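Local coordinates for type IV secretion protein Dot (Legionella pneumophila, PDB 6KS5) that acts as a deubiquitinase, Ceg23, that regulates the association of K63-linked polyubiquitin with the Legionella phagosome, at residues V231-L236 with P253-P258. Residues are numbered along the deposited sequence; the frame is centred on the assembly and turned at random.
Sequences VINQPL and PKVNLP
Val255 meets Pro235 through the torsion of its isopropyl group: chi1 of -72° puts CG1 anti to its own carbonyl carbon and CG2 between backbone N and carbonyl carbon, and both methyls are carried by a CB that points at 231-236. CG2 comes up against the CG–CD edge of the proline ring, 3.9 Å from Pro235 CG, and not over its face, while the same methyl comes within 3.8 Å of the backbone oxygen Asn233 O. The distances are those of van der Waals contact, and no hydrogen bond is established between the two segments. Lys254 starts with CG anti to its backbone N, then bends at chi2 and chi3, which swings the amine back toward the Asn233 side chain, the two side chains crossing at about a right angle. The orientation of that amide is uncertain, so its proximity to the lysine does not establish a specific bond.

Asn233, with its positive phi of 58°, is the C-prime residue of a Schellman motif that ends helix 222-231; the chain then turns through Gln234 and Pro235 into strand 236-239. Within this link Gln234 NE2 donates to Pro235 O at 3.1 Å, on a lone pair in the carbonyl plane, with an N-H...O angle of 148°. Gln234 also packs on Phe34 and Tyr37 of helix 29-40, and Pro258 O is hydrogen-bonded to Tyr37 OH, so that helix touches both segments.

The contact thus joins a helix-to-strand link to the loop leading from strand 246-250 to strand 261-263, at the protein surface. With 206 Å² buried in total, what is secure is one small apolar pair, Val255 on Pro235, which implies modest dispersion contact; a polar share from Asn233 and Lys254 stays open.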
loop_
_atom_site.group_PDB
_atom_site.type_symbol
_atom_site.label_atom_id
_atom_site.label_comp_id
_atom_site.label_asym_id
_atom_site.label_seq_id
_atom_site.Cartn_x
_atom_site.Cartn_y
_atom_site.Cartn_z
ATOM N N VAL A 231 -7.293 -6.939 8.811
ATOM C CA VAL A 231 -6.729 -6.720 10.135
ATOM C C VAL A 231 -7.445 -5.604 10.884
ATOM O O VAL A 231 -7.315 -5.503 12.110
ATOM C CB VAL A 231 -5.223 -6.421 10.037
ATOM C CG1 VAL A 231 -4.989 -4.938 9.795
ATOM C CG2 VAL A 231 -4.513 -6.880 11.298
ATOM N N ILE A 232 -8.201 -4.757 10.184
ATOM C CA ILE A 232 -8.981 -3.714 10.830
ATOM C C ILE A 232 -10.476 -3.893 10.603
ATOM O O ILE A 232 -11.261 -3.006 10.939
ATOM C CB ILE A 232 -8.519 -2.312 10.386
ATOM C CG1 ILE A 232 -8.503 -2.201 8.860
ATOM C CG2 ILE A 232 -7.150 -1.987 10.981
ATOM C CD1 ILE A 232 -8.547 -0.757 8.366
ATOM N N ASN A 233 -10.887 -5.036 10.047
ATOM C CA ASN A 233 -12.301 -5.387 9.890
ATOM C C ASN A 233 -13.058 -4.345 9.064
ATOM O O ASN A 233 -14.173 -3.942 9.407
ATOM C CB ASN A 233 -12.970 -5.593 11.253
ATOM C CG ASN A 233 -13.530 -6.999 11.430
ATOM O OD1 ASN A 233 -13.408 -7.849 10.546
ATOM N ND2 ASN A 233 -14.155 -7.246 12.578
ATOM N N GLN A 234 -12.456 -3.916 7.956
ATOM C CA GLN A 234 -13.078 -2.940 7.070
ATOM C C GLN A 234 -13.534 -3.627 5.791
ATOM O O GLN A 234 -12.690 -3.983 4.954
ATOM C CB GLN A 234 -12.102 -1.806 6.749
ATOM C CG GLN A 234 -12.575 -0.856 5.649
ATOM C CD GLN A 234 -13.793 -0.038 6.052
ATOM O OE1 GLN A 234 -13.669 0.999 6.705
ATOM N NE2 GLN A 234 -14.978 -0.505 5.664
ATOM N N PRO A 235 -14.837 -3.845 5.596
ATOM C CA PRO A 235 -15.305 -4.431 4.335
ATOM C C PRO A 235 -14.909 -3.571 3.144
ATOM O O PRO A 235 -14.901 -2.340 3.215
ATOM C CB PRO A 235 -16.827 -4.485 4.511
ATOM C CG PRO A 235 -17.035 -4.497 5.986
ATOM C CD PRO A 235 -15.937 -3.645 6.554
ATOM N N LEU A 236 -14.569 -4.237 2.045
ATOM C CA LEU A 236 -14.099 -3.554 0.851
ATOM C C LEU A 236 -14.441 -4.398 -0.363
ATOM O O LEU A 236 -14.366 -5.629 -0.317
ATOM C CB LEU A 236 -12.586 -3.295 0.908
ATOM C CG LEU A 236 -11.897 -2.764 -0.356
ATOM C CD1 LEU A 236 -12.490 -1.425 -0.777
ATOM C CD2 LEU A 236 -10.407 -2.633 -0.148
ATOM N N PRO A 253 -20.651 -8.935 7.346
ATOM C CA PRO A 253 -21.924 -8.259 7.598
ATOM C C PRO A 253 -22.126 -7.867 9.053
ATOM O O PRO A 253 -23.005 -7.043 9.334
ATOM C CB PRO A 253 -22.979 -9.282 7.148
ATOM C CG PRO A 253 -22.223 -10.310 6.344
ATOM C CD PRO A 253 -20.853 -10.339 6.940
ATOM N N LYS A 254 -21.353 -8.435 9.984
ATOM C CA LYS A 254 -21.538 -8.098 11.392
ATOM C C LYS A 254 -21.195 -6.636 11.656
ATOM O O LYS A 254 -21.935 -5.938 12.358
ATOM C CB LYS A 254 -20.692 -9.026 12.265
ATOM C CG LYS A 254 -20.880 -8.851 13.768
ATOM C CD LYS A 254 -19.774 -7.989 14.367
ATOM C CE LYS A 254 -18.407 -8.389 13.836
ATOM N NZ LYS A 254 -17.350 -7.436 14.265
ATOM N N VAL A 255 -20.085 -6.155 11.103
ATOM C CA VAL A 255 -19.778 -4.731 11.155
ATOM C C VAL A 255 -20.588 -4.020 10.080
ATOM O O VAL A 255 -20.685 -4.489 8.941
ATOM C CB VAL A 255 -18.270 -4.478 10.978
ATOM C CG1 VAL A 255 -17.502 -4.916 12.213
ATOM C CG2 VAL A 255 -17.735 -5.178 9.734
ATOM N N ASN A 256 -21.179 -2.890 10.437
ATOM C CA ASN A 256 -21.977 -2.099 9.504
ATOM C C ASN A 256 -21.386 -0.697 9.458
ATOM O O ASN A 256 -21.628 0.124 10.346
ATOM C CB ASN A 256 -23.452 -2.091 9.897
ATOM C CG ASN A 256 -24.184 -3.332 9.418
ATOM O OD1 ASN A 256 -23.958 -3.814 8.310
ATOM N ND2 ASN A 256 -25.091 -3.841 10.251
ATOM N N LEU A 257 -20.609 -0.444 8.417
ATOM C CA LEU A 257 -20.061 0.856 8.084
ATOM C C LEU A 257 -20.531 1.238 6.689
ATOM O O LEU A 257 -21.065 0.393 5.955
ATOM C CB LEU A 257 -18.525 0.836 8.148
ATOM N N PRO A 258 -20.403 2.506 6.296
ATOM C CA PRO A 258 -20.737 2.892 4.922
ATOM C C PRO A 258 -19.991 2.036 3.902
ATOM O O PRO A 258 -18.816 1.703 4.081
ATOM C CB PRO A 258 -20.308 4.358 4.854
ATOM C CG PRO A 258 -20.484 4.843 6.252
ATOM C CD PRO A 258 -20.120 3.682 7.141
#